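Local coordinates for nucleotidyltransferase-like protein (Exiguobacterium sibiricum, PDB 3C18) that probably acts as a nucleotidyltransferase, passing a nucleotidyl group from a nucleoside triphosphate to an acceptor, at residues E3-T8 with N61-S66; R77-N82 with R86-V91; G94-E99 with Y103-K108. All coordinates share one frame; numbering follows the deposited sequence. Where two conformers were deposited one is given.

Interaction 1 (E3-T8 with N61-S66); sequences EQATRT and NTLRVS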
loop_
_atom_site.group_PDB
_atom_site.type_symbol
_atom_site.label_atom_id
_atom_site.label_comp_id
_atom_site.label_asym_id
_atom_site.label_seq_id
_atom_site.Cartn_x
_atom_site.Cartn_y
_atom_site.Cartn_z
ATOM N N GLU A 3 -3.247 -34.243 7.363
ATOM C CA GLU A 3 -1.964 -34.583 7.948
ATOM C C GLU A 3 -1.392 -35.766 7.183
ATOM O O GLU A 3 -0.271 -35.763 6.714
ATOM C CB GLU A 3 -2.110 -34.959 9.429
ATOM C CG GLU A 3 -0.794 -35.284 10.119
ATOM C CD GLU A 3 -0.257 -36.681 9.779
ATOM O OE1 GLU A 3 -1.078 -37.571 9.476
ATOM O OE2 GLU A 3 0.980 -36.896 9.848
ATOM N N GLN A 4 -2.205 -36.792 7.085
ATOM C CA GLN A 4 -1.808 -38.033 6.442
ATOM C C GLN A 4 -1.574 -37.777 4.968
ATOM O O GLN A 4 -0.633 -38.304 4.393
ATOM C CB GLN A 4 -2.869 -39.133 6.650
ATOM N N ALA A 5 -2.411 -36.938 4.372
ATOM C CA ALA A 5 -2.382 -36.711 2.903
ATOM C C ALA A 5 -1.237 -35.799 2.450
ATOM O O ALA A 5 -0.901 -35.742 1.259
ATOM C CB ALA A 5 -3.710 -36.150 2.409
ATOM N N THR A 6 -0.634 -35.096 3.405
ATOM C CA THR A 6 0.464 -34.143 3.085
ATOM C C THR A 6 1.780 -34.475 3.794
ATOM O O THR A 6 2.770 -33.732 3.714
ATOM C CB THR A 6 0.097 -32.682 3.448
ATOM O OG1 THR A 6 -0.045 -32.559 4.862
ATOM C CG2 THR A 6 -1.190 -32.247 2.784
ATOM N N ARG A 7 1.782 -35.608 4.479
ATOM C CA ARG A 7 2.914 -35.982 5.326
ATOM C C ARG A 7 4.238 -35.966 4.584
ATOM O O ARG A 7 5.270 -35.555 5.123
ATOM C CB ARG A 7 2.694 -37.362 5.956
ATOM C CG ARG A 7 3.657 -37.691 7.077
ATOM C CD ARG A 7 3.328 -39.043 7.667
ATOM N NE ARG A 7 1.996 -39.066 8.261
ATOM C CZ ARG A 7 1.363 -40.173 8.636
ATOM N NH1 ARG A 7 1.933 -41.352 8.465
ATOM N NH2 ARG A 7 0.159 -40.103 9.168
ATOM N N THR A 8 4.191 -36.406 3.341
ATOM C CA THR A 8 5.397 -36.522 2.516
ATOM C C THR A 8 5.943 -35.143 2.182
ATOM O O THR A 8 7.122 -34.977 1.839
ATOM C CB THR A 8 5.112 -37.307 1.219
ATOM O OG1 THR A 8 4.811 -38.669 1.545
ATOM C CG2 THR A 8 6.303 -37.267 0.286
ATOM N N ASN A 61 0.154 -37.122 -5.645
ATOM C CA ASN A 61 -0.805 -38.023 -6.210
ATOM C C ASN A 61 -1.780 -37.175 -6.993
ATOM O O ASN A 61 -1.478 -36.693 -8.103
ATOM C CB ASN A 61 -1.471 -38.858 -5.123
ATOM C CG ASN A 61 -0.464 -39.831 -4.462
ATOM O OD1 ASN A 61 0.484 -40.298 -5.116
ATOM N ND2 ASN A 61 -0.646 -40.110 -3.174
ATOM N N THR A 62 -2.920 -36.948 -6.387
ATOM C CA THR A 62 -3.956 -36.191 -7.065
ATOM C C THR A 62 -4.175 -34.823 -6.395
ATOM O O THR A 62 -4.827 -33.917 -6.938
ATOM C CB THR A 62 -5.256 -37.032 -7.083
ATOM O OG1 THR A 62 -6.291 -36.282 -7.718
ATOM C CG2 THR A 62 -5.715 -37.408 -5.657
ATOM N N LEU A 63 -3.583 -34.703 -5.208
ATOM C CA LEU A 63 -3.797 -33.561 -4.309
ATOM C C LEU A 63 -2.827 -32.432 -4.544
ATOM O O LEU A 63 -1.634 -32.594 -4.367
ATOM C CB LEU A 63 -3.686 -34.010 -2.849
ATOM C CG LEU A 63 -4.161 -32.983 -1.814
ATOM C CD1 LEU A 63 -5.690 -32.829 -1.875
ATOM C CD2 LEU A 63 -3.726 -33.365 -0.419
ATOM N N ARG A 64 -3.372 -31.290 -4.938
ATOM C CA ARG A 64 -2.591 -30.072 -5.191
ATOM C C ARG A 64 -2.488 -29.264 -3.925
ATOM O O ARG A 64 -3.481 -28.932 -3.279
ATOM C CB ARG A 64 -3.219 -29.226 -6.294
ATOM C CG ARG A 64 -3.283 -29.929 -7.605
ATOM C CD ARG A 64 -4.257 -29.269 -8.537
ATOM N NE ARG A 64 -3.651 -28.213 -9.335
ATOM C CZ ARG A 64 -4.337 -27.246 -9.940
ATOM N NH1 ARG A 64 -5.658 -27.185 -9.820
ATOM N NH2 ARG A 64 -3.700 -26.322 -10.648
ATOM N N VAL A 65 -1.252 -28.960 -3.575
ATOM C CA VAL A 65 -0.922 -28.333 -2.301
ATOM C C VAL A 65 -0.099 -27.078 -2.515
ATOM O O VAL A 65 0.924 -27.106 -3.154
ATOM C CB VAL A 65 -0.101 -29.312 -1.417
ATOM C CG1 VAL A 65 0.196 -28.729 -0.033
ATOM C CG2 VAL A 65 -0.818 -30.634 -1.304
ATOM N N SER A 66 -0.601 -25.973 -1.968
ATOM C CA SER A 66 0.160 -24.719 -1.879
ATOM C C SER A 66 0.797 -24.605 -0.490
ATOM O O SER A 66 0.150 -24.769 0.526
ATOM C CB SER A 66 -0.737 -23.499 -2.113
ATOM O OG SER A 66 0.063 -22.337 -2.202
#
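Leu-63 meets the helical segment 3-8 with one methyl, its CD2, which lies 4.0 Å from Ala-5 CB. The same methyl is also met by a second helical group, for Thr-6 CG2 sits 4.2 Å from Leu-63 CD2. Thr-6 then spans two strand residues, its CG2 coming within 4.4 Å of Val-65 CG2. This first shell illustrates how lightly one strand can take part in a helix-on-sheet contact: the closest contacts are all between methyl groups, and the two segments together bury just 112 Å². Leu-63 carries CG anti to its backbone N (chi1 -168°), and from there CD2 reaches the pair formed by Ala-5 and Thr-6. Because strand side chains alternate, Leu-63 and Val-65 face the helix while Arg-64 between them is turned from it.

The polar end of Thr-6 is occupied within the helix, OG1 being hydrogen-bonded to Met-2 O, while its methyl serves the contact. One turn apart on the same helix, Arg-7 grips Glu-3 side-on. Arg-7 NH2 lies 2.8 Å from Glu-3 OE1, nearly straight at 179° and directed at the syn lone pair. The companion bond, from Arg-7 NE to Glu-3 OE2 at 2.9 Å, is more bent, and OE2 also bonds Tyr-10 OH.

The helix crosses the strand at -72°, their short axes approaching to 10.2 Å. Strand 63-71 is flanked in the sheet by 53-60 and 40-46; Leu-42 of the latter touches both Thr-6 and Val-65, Val-40 packs on Leu-63, and on Arg-64 lies Tyr-273 of the second subunit.

Interaction 2 (R77-N82 with R86-V91); sequences RWLILN and RAVHWV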
loop_
_atom_site.group_PDB
_atom_site.type_symbol
_atom_site.label_atom_id
_atom_site.label_comp_id
_atom_site.label_asym_id
_atom_site.label_seq_id
_atom_site.Cartn_x
_atom_site.Cartn_y
_atom_site.Cartn_z
ATOM N N ARG A 77 3.615 -9.311 12.605
ATOM C CA ARG A 77 3.357 -7.981 12.083
ATOM C C ARG A 77 2.064 -7.910 11.289
ATOM O O ARG A 77 1.330 -6.960 11.424
ATOM C CB ARG A 77 4.486 -7.528 11.179
ATOM C CG ARG A 77 4.281 -6.145 10.634
ATOM C CD ARG A 77 5.556 -5.599 10.026
ATOM N NE ARG A 77 5.270 -4.356 9.333
ATOM C CZ ARG A 77 4.577 -4.277 8.203
ATOM N NH1 ARG A 77 4.090 -5.367 7.632
ATOM N NH2 ARG A 77 4.349 -3.101 7.658
ATOM N N TRP A 78 1.799 -8.910 10.459
ATOM C CA TRP A 78 0.565 -8.914 9.679
ATOM C C TRP A 78 -0.620 -8.898 10.614
ATOM O O TRP A 78 -1.654 -8.267 10.365
ATOM C CB TRP A 78 0.394 -10.166 8.818
ATOM C CG TRP A 78 1.250 -10.207 7.602
ATOM C CD1 TRP A 78 1.833 -9.158 6.988
ATOM C CD2 TRP A 78 1.557 -11.369 6.793
ATOM N NE1 TRP A 78 2.532 -9.582 5.885
ATOM C CE2 TRP A 78 2.358 -10.927 5.725
ATOM C CE3 TRP A 78 1.210 -12.729 6.867
ATOM C CZ2 TRP A 78 2.859 -11.795 4.740
ATOM C CZ3 TRP A 78 1.698 -13.594 5.891
ATOM C CH2 TRP A 78 2.517 -13.116 4.837
ATOM N N LEU A 79 -0.473 -9.638 11.695
ATOM C CA LEU A 79 -1.593 -9.835 12.620
ATOM C C LEU A 79 -1.754 -8.567 13.465
ATOM O O LEU A 79 -2.861 -8.163 13.797
ATOM C CB LEU A 79 -1.383 -11.084 13.487
ATOM C CG LEU A 79 -1.385 -12.442 12.782
ATOM C CD1 LEU A 79 -1.147 -13.537 13.781
ATOM C CD2 LEU A 79 -2.703 -12.687 12.034
ATOM N N ILE A 80 -0.626 -7.930 13.768
ATOM C CA ILE A 80 -0.619 -6.722 14.610
ATOM C C ILE A 80 -1.305 -5.580 13.889
ATOM O O ILE A 80 -2.011 -4.776 14.489
ATOM C CB ILE A 80 0.815 -6.295 15.000
ATOM C CG1 ILE A 80 1.315 -7.184 16.143
ATOM C CG2 ILE A 80 0.858 -4.836 15.441
ATOM C CD1 ILE A 80 2.754 -6.884 16.567
ATOM N N LEU A 81 -1.091 -5.545 12.578
ATOM C CA LEU A 81 -1.554 -4.463 11.733
ATOM C C LEU A 81 -2.858 -4.803 11.034
ATOM O O LEU A 81 -3.453 -3.957 10.398
ATOM C CB LEU A 81 -0.511 -4.086 10.682
ATOM C CG LEU A 81 0.859 -3.628 11.171
ATOM C CD1 LEU A 81 1.841 -3.328 10.056
ATOM C CD2 LEU A 81 0.586 -2.394 12.006
ATOM N N ASN A 82 -3.286 -6.048 11.181
ATOM C CA ASN A 82 -4.486 -6.527 10.487
ATOM C C ASN A 82 -4.330 -6.358 8.985
ATOM O O ASN A 82 -5.260 -5.940 8.293
ATOM C CB ASN A 82 -5.699 -5.730 10.940
ATOM C CG ASN A 82 -7.001 -6.377 10.555
ATOM O OD1 ASN A 82 -7.134 -7.591 10.703
ATOM N ND2 ASN A 82 -8.007 -5.563 10.120
ATOM N N ARG A 86 -6.574 -13.168 5.065
ATOM C CA ARG A 86 -6.484 -14.623 4.783
ATOM C C ARG A 86 -5.721 -15.316 5.867
ATOM O O ARG A 86 -6.101 -16.372 6.326
ATOM C CB ARG A 86 -5.773 -14.959 3.477
ATOM C CG ARG A 86 -6.680 -15.140 2.344
ATOM C CD ARG A 86 -6.061 -16.053 1.289
ATOM N NE ARG A 86 -4.682 -15.683 0.981
ATOM C CZ ARG A 86 -3.950 -16.216 0.020
ATOM N NH1 ARG A 86 -4.468 -17.149 -0.763
ATOM N NH2 ARG A 86 -2.693 -15.803 -0.166
ATOM N N ALA A 87 -4.632 -14.697 6.281
ATOM C CA ALA A 87 -3.757 -15.318 7.294
ATOM C C ALA A 87 -4.504 -15.483 8.604
ATOM O O ALA A 87 -4.344 -16.485 9.288
ATOM C CB ALA A 87 -2.479 -14.532 7.493
ATOM N N VAL A 88 -5.332 -14.503 8.939
ATOM C CA VAL A 88 -6.112 -14.579 10.181
ATOM C C VAL A 88 -6.986 -15.817 10.093
ATOM O O VAL A 88 -7.055 -16.613 11.020
ATOM C CB VAL A 88 -6.989 -13.323 10.451
ATOM C CG1 VAL A 88 -7.980 -13.594 11.576
ATOM C CG2 VAL A 88 -6.125 -12.122 10.771
ATOM N N HIS A 89 -7.586 -15.986 8.925
ATOM C CA HIS A 89 -8.503 -17.100 8.649
ATOM C C HIS A 89 -7.769 -18.418 8.724
ATOM O O HIS A 89 -8.263 -19.394 9.289
ATOM C CB HIS A 89 -9.120 -16.972 7.246
ATOM C CG HIS A 89 -10.201 -17.965 6.964
ATOM N ND1 HIS A 89 -11.462 -17.594 6.553
ATOM C CD2 HIS A 89 -10.224 -19.318 7.064
ATOM C CE1 HIS A 89 -12.215 -18.672 6.406
ATOM N NE2 HIS A 89 -11.488 -19.733 6.710
ATOM N N TRP A 90 -6.567 -18.434 8.159
ATOM C CA TRP A 90 -5.784 -19.645 8.134
ATOM C C TRP A 90 -5.472 -20.113 9.547
ATOM O O TRP A 90 -5.584 -21.296 9.865
ATOM C CB TRP A 90 -4.449 -19.466 7.400
ATOM C CG TRP A 90 -4.571 -19.288 5.937
ATOM C CD1 TRP A 90 -5.624 -19.653 5.160
ATOM C CD2 TRP A 90 -3.584 -18.755 5.054
ATOM N NE1 TRP A 90 -5.379 -19.358 3.864
ATOM C CE2 TRP A 90 -4.131 -18.795 3.762
ATOM C CE3 TRP A 90 -2.301 -18.239 5.231
ATOM C CZ2 TRP A 90 -3.433 -18.340 2.635
ATOM C CZ3 TRP A 90 -1.615 -17.767 4.111
ATOM C CH2 TRP A 90 -2.175 -17.842 2.832
ATOM N N VAL A 91 -5.013 -19.185 10.368
ATOM C CA VAL A 91 -4.546 -19.546 11.704
ATOM C C VAL A 91 -5.740 -19.922 12.539
ATOM O O VAL A 91 -5.660 -20.821 13.351
ATOM C CB VAL A 91 -3.797 -18.416 12.416
ATOM C CG1 VAL A 91 -3.539 -18.798 13.871
ATOM C CG2 VAL A 91 -2.468 -18.071 11.671
#
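Leu-79 and Val-88 bring two successive helices to a CA-CA distance of 7.0 Å, the chain having turned at Asn-82, whose positive phi (58°) makes it the C-prime residue of a Schellman motif. In that motif the N-H of the residue following Asn-82 returns to Trp-78 O, while the inner bond, from Asn-82 N to Leu-79 O, is weak at 3.4 Å.

Across the corner between helices 72-81 and 85-93, two pairs of side chains touch. Leu-79 holds CG anti to its carbonyl carbon (chi1 -66°), which swings the branch toward the second helix, where CD2 comes to 3.7 Å from Val-88 CG2; the two side chains cross obliquely, one methyl of each making the touch. Beside them the Trp-78 indole approaches Ala-87, its CE3 standing 4.2 Å from Ala-87 CB, with the methyl placed obliquely to the ring. The indole has further neighbours: Trp-53 stacks with it edge-to-face and Val-70 packs against it.

On the second helix, Trp-90 brings one rim atom, CZ2, over the centre of the Arg-86 guanidinium, 3.3 Å above its plane. Arg-86 NH1 forms a salt bridge with Asp-36 OD1, and Trp-90 NE1 bonds Leu-34 O.

The general lesson is one of division of labour. Across this corner the joining forces are apolar, 202 Å² of buried surface supplied chiefly by Leu-79, Val-88, Ala-87 and Trp-78. Directional bonding is left to the helix-ending turn and to side groups aimed at other parts of the fold, and shape and burial probably do more than polarity to fit these two segments together.

Interaction 3 (G94-E99 with Y103-K108); sequences GTIIFE and YLTDLK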
loop_
_atom_site.group_PDB
_atom_site.type_symbol
_atom_site.label_atom_id
_atom_site.label_comp_id
_atom_site.label_asym_id
_atom_site.label_seq_id
_atom_site.Cartn_x
_atom_site.Cartn_y
_atom_site.Cartn_z
ATOM N N GLY A 94 -7.756 -22.993 10.612
ATOM C CA GLY A 94 -6.831 -24.034 10.150
ATOM C C GLY A 94 -6.616 -25.131 11.147
ATOM O O GLY A 94 -6.723 -24.915 12.347
ATOM N N THR A 95 -6.284 -26.306 10.628
ATOM C CA THR A 95 -5.940 -27.471 11.455
ATOM C C THR A 95 -4.467 -27.538 11.755
ATOM O O THR A 95 -3.645 -27.494 10.853
ATOM C CB THR A 95 -6.310 -28.769 10.749
ATOM O OG1 THR A 95 -7.706 -28.756 10.432
ATOM C CG2 THR A 95 -5.957 -29.979 11.606
ATOM N N ILE A 96 -4.140 -27.650 13.033
ATOM C CA ILE A 96 -2.734 -27.691 13.493
ATOM C C ILE A 96 -2.141 -29.061 13.220
ATOM O O ILE A 96 -2.558 -30.058 13.793
ATOM C CB ILE A 96 -2.592 -27.392 14.994
ATOM C CG1 ILE A 96 -3.000 -25.949 15.291
ATOM C CG2 ILE A 96 -1.184 -27.641 15.479
ATOM C CD1 ILE A 96 -3.229 -25.724 16.737
ATOM N N ILE A 97 -1.163 -29.086 12.322
ATOM C CA ILE A 97 -0.506 -30.321 11.892
ATOM C C ILE A 97 0.689 -30.568 12.773
ATOM O O ILE A 97 1.037 -31.703 13.073
ATOM C CB ILE A 97 -0.022 -30.233 10.410
ATOM C CG1 ILE A 97 -1.212 -30.241 9.458
ATOM C CG2 ILE A 97 0.879 -31.370 10.056
ATOM C CD1 ILE A 97 -2.129 -31.395 9.645
ATOM N N PHE A 98 1.303 -29.483 13.209
ATOM C CA PHE A 98 2.535 -29.566 13.981
ATOM C C PHE A 98 2.855 -28.251 14.613
ATOM O O PHE A 98 2.608 -27.205 14.030
ATOM C CB PHE A 98 3.695 -29.964 13.056
ATOM C CG PHE A 98 5.046 -29.815 13.684
ATOM C CD1 PHE A 98 5.585 -30.833 14.448
ATOM C CD2 PHE A 98 5.773 -28.649 13.526
ATOM C CE1 PHE A 98 6.824 -30.685 15.040
ATOM C CE2 PHE A 98 6.998 -28.494 14.120
ATOM C CZ PHE A 98 7.529 -29.502 14.875
ATOM N N GLU A 99 3.418 -28.311 15.810
ATOM C CA GLU A 99 3.887 -27.089 16.459
ATOM C C GLU A 99 4.909 -27.338 17.533
ATOM O O GLU A 99 5.006 -28.415 18.091
ATOM C CB GLU A 99 2.720 -26.277 17.026
ATOM C CG GLU A 99 1.912 -27.020 18.070
ATOM C CD GLU A 99 0.924 -26.129 18.802
ATOM O OE1 GLU A 99 1.208 -24.929 18.988
ATOM O OE2 GLU A 99 -0.139 -26.634 19.202
ATOM N N TYR A 103 3.129 -22.849 20.078
ATOM C CA TYR A 103 3.058 -21.624 19.289
ATOM C C TYR A 103 1.683 -21.385 18.632
ATOM O O TYR A 103 1.100 -20.293 18.728
ATOM C CB TYR A 103 4.186 -21.579 18.262
ATOM C CG TYR A 103 3.988 -20.474 17.259
ATOM C CD1 TYR A 103 4.345 -19.168 17.568
ATOM C CD2 TYR A 103 3.416 -20.728 16.016
ATOM C CE1 TYR A 103 4.148 -18.149 16.679
ATOM C CE2 TYR A 103 3.203 -19.720 15.125
ATOM C CZ TYR A 103 3.577 -18.417 15.457
ATOM O OH TYR A 103 3.387 -17.372 14.565
ATOM N N LEU A 104 1.153 -22.408 17.989
ATOM C CA LEU A 104 -0.098 -22.255 17.229
ATOM C C LEU A 104 -1.314 -22.331 18.138
ATOM O O LEU A 104 -2.319 -21.697 17.875
ATOM C CB LEU A 104 -0.231 -23.265 16.100
ATOM C CG LEU A 104 0.624 -22.970 14.885
ATOM C CD1 LEU A 104 0.554 -24.137 13.901
ATOM C CD2 LEU A 104 0.179 -21.655 14.222
ATOM N N THR A 105 -1.213 -23.106 19.208
ATOM C CA THR A 105 -2.342 -23.241 20.142
ATOM C C THR A 105 -2.570 -21.909 20.848
ATOM O O THR A 105 -3.701 -21.451 21.016
ATOM C CB THR A 105 -2.132 -24.391 21.172
ATOM O OG1 THR A 105 -2.281 -25.653 20.502
ATOM C CG2 THR A 105 -3.159 -24.297 22.311
ATOM N N ASP A 106 -1.467 -21.270 21.206
ATOM C CA ASP A 106 -1.507 -19.983 21.893
ATOM C C ASP A 106 -1.967 -18.907 20.934
ATOM O O ASP A 106 -2.667 -17.984 21.319
ATOM C CB ASP A 106 -0.118 -19.562 22.384
ATOM C CG ASP A 106 0.366 -20.377 23.552
ATOM O OD1 ASP A 106 -0.405 -21.236 24.058
ATOM O OD2 ASP A 106 1.529 -20.141 23.966
ATOM N N LEU A 107 -1.528 -19.027 19.685
ATOM C CA LEU A 107 -1.812 -18.005 18.654
ATOM C C LEU A 107 -3.322 -17.939 18.391
ATOM O O LEU A 107 -3.918 -16.861 18.266
ATOM C CB LEU A 107 -1.007 -18.281 17.367
ATOM C CG LEU A 107 -1.106 -17.240 16.252
ATOM C CD1 LEU A 107 -1.138 -15.887 16.847
ATOM C CD2 LEU A 107 0.038 -17.335 15.269
ATOM N N LYS A 108 -3.931 -19.113 18.339
ATOM C CA LYS A 108 -5.379 -19.244 18.095
ATOM C C LYS A 108 -6.192 -18.516 19.179
ATOM O O LYS A 108 -7.238 -17.890 18.910
ATOM C CB LYS A 108 -5.798 -20.729 18.032
ATOM C CG LYS A 108 -5.922 -21.296 16.612
ATOM C CD LYS A 108 -5.490 -22.745 16.558
ATOM C CE LYS A 108 -6.333 -23.589 15.635
ATOM N NZ LYS A 108 -6.707 -23.011 14.333
#
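Glu-99 places CG between its backbone N and carbonyl carbon (chi1 60°), the crowded position, then runs extended, which delivers its carboxylate to the first turn of helix 103-110. Ile-96 instead sets CG1 anti to its carbonyl carbon (chi1 -66°), sending CD1 among the aliphatic parts of the same helix.

The side chains of Glu-99 and Thr-105 cross at about a right angle. Thr-105 OG1 donates to Glu-99 OE2 over 2.7 Å, using the syn lone pair. The other oxygen, Glu-99 OE1, is turned to the backbone N-H groups of Leu-104 and Thr-105, though its position is less certain and those bonds doubtful. A carboxylate facing the N-terminal turn of a helix would probably be favoured by the partial positive charge there.

Within this chain the strand is the outermost on its side of the mixed sheet in the nucleotidyltransferase-like region, pairing antiparallel with 19-26, and a classic beta bulge at Ile-97 and Phe-98, opposite Ile-22, interrupts its alternation. Helix 103-110 follows after a short turn and packs back over the strand, the two short axes 8.5 Å apart. The side chains of Ile-96 and Leu-104 pass in opposite directions, Ile-96 CD1 lying 3.9 Å from Leu-104 CB and 3.7 Å from Lys-108 CD. Leu-104 CD1 also reaches Phe-98 O, at 3.7 Å.

With an alanine in place of Glu-99 the carboxylate is gone, and the Thr-105 hydroxyl is likely to lose its acceptor and the helix start its facing negative charge.

Lys-108, bent along its chain, ends at Gly-94 O, 2.8 Å from NZ, approached in the carbonyl plane at 146°. The same ammonium bonds Val-91 O and, weakly, Ser-92 O, gathering carbonyl oxygens where helix 85-93 gives way to the strand.

In the fold
All three interactions lie in the nucleotidyltransferase-like region and are partly buried. Interaction 1, the smallest, is the most peripheral, its centre about 33 Å from the centre of the chain; interaction 2 is the most central, its own centre about 10 Å from that point. Interactions 1 and 3 each pack a helix on the same mixed sheet, and they touch where Glu-3 CB meets Ile-97 CD1 at 3.6 Å. Interaction 2 joins helix to helix, and its Leu-79 and Val-91 pack on Leu-107 of interaction 3. Chemistry separates them: interactions 1 and 2 are apolar across their segments, while interaction 3, the largest, adds charged groups that meet helix and strand ends.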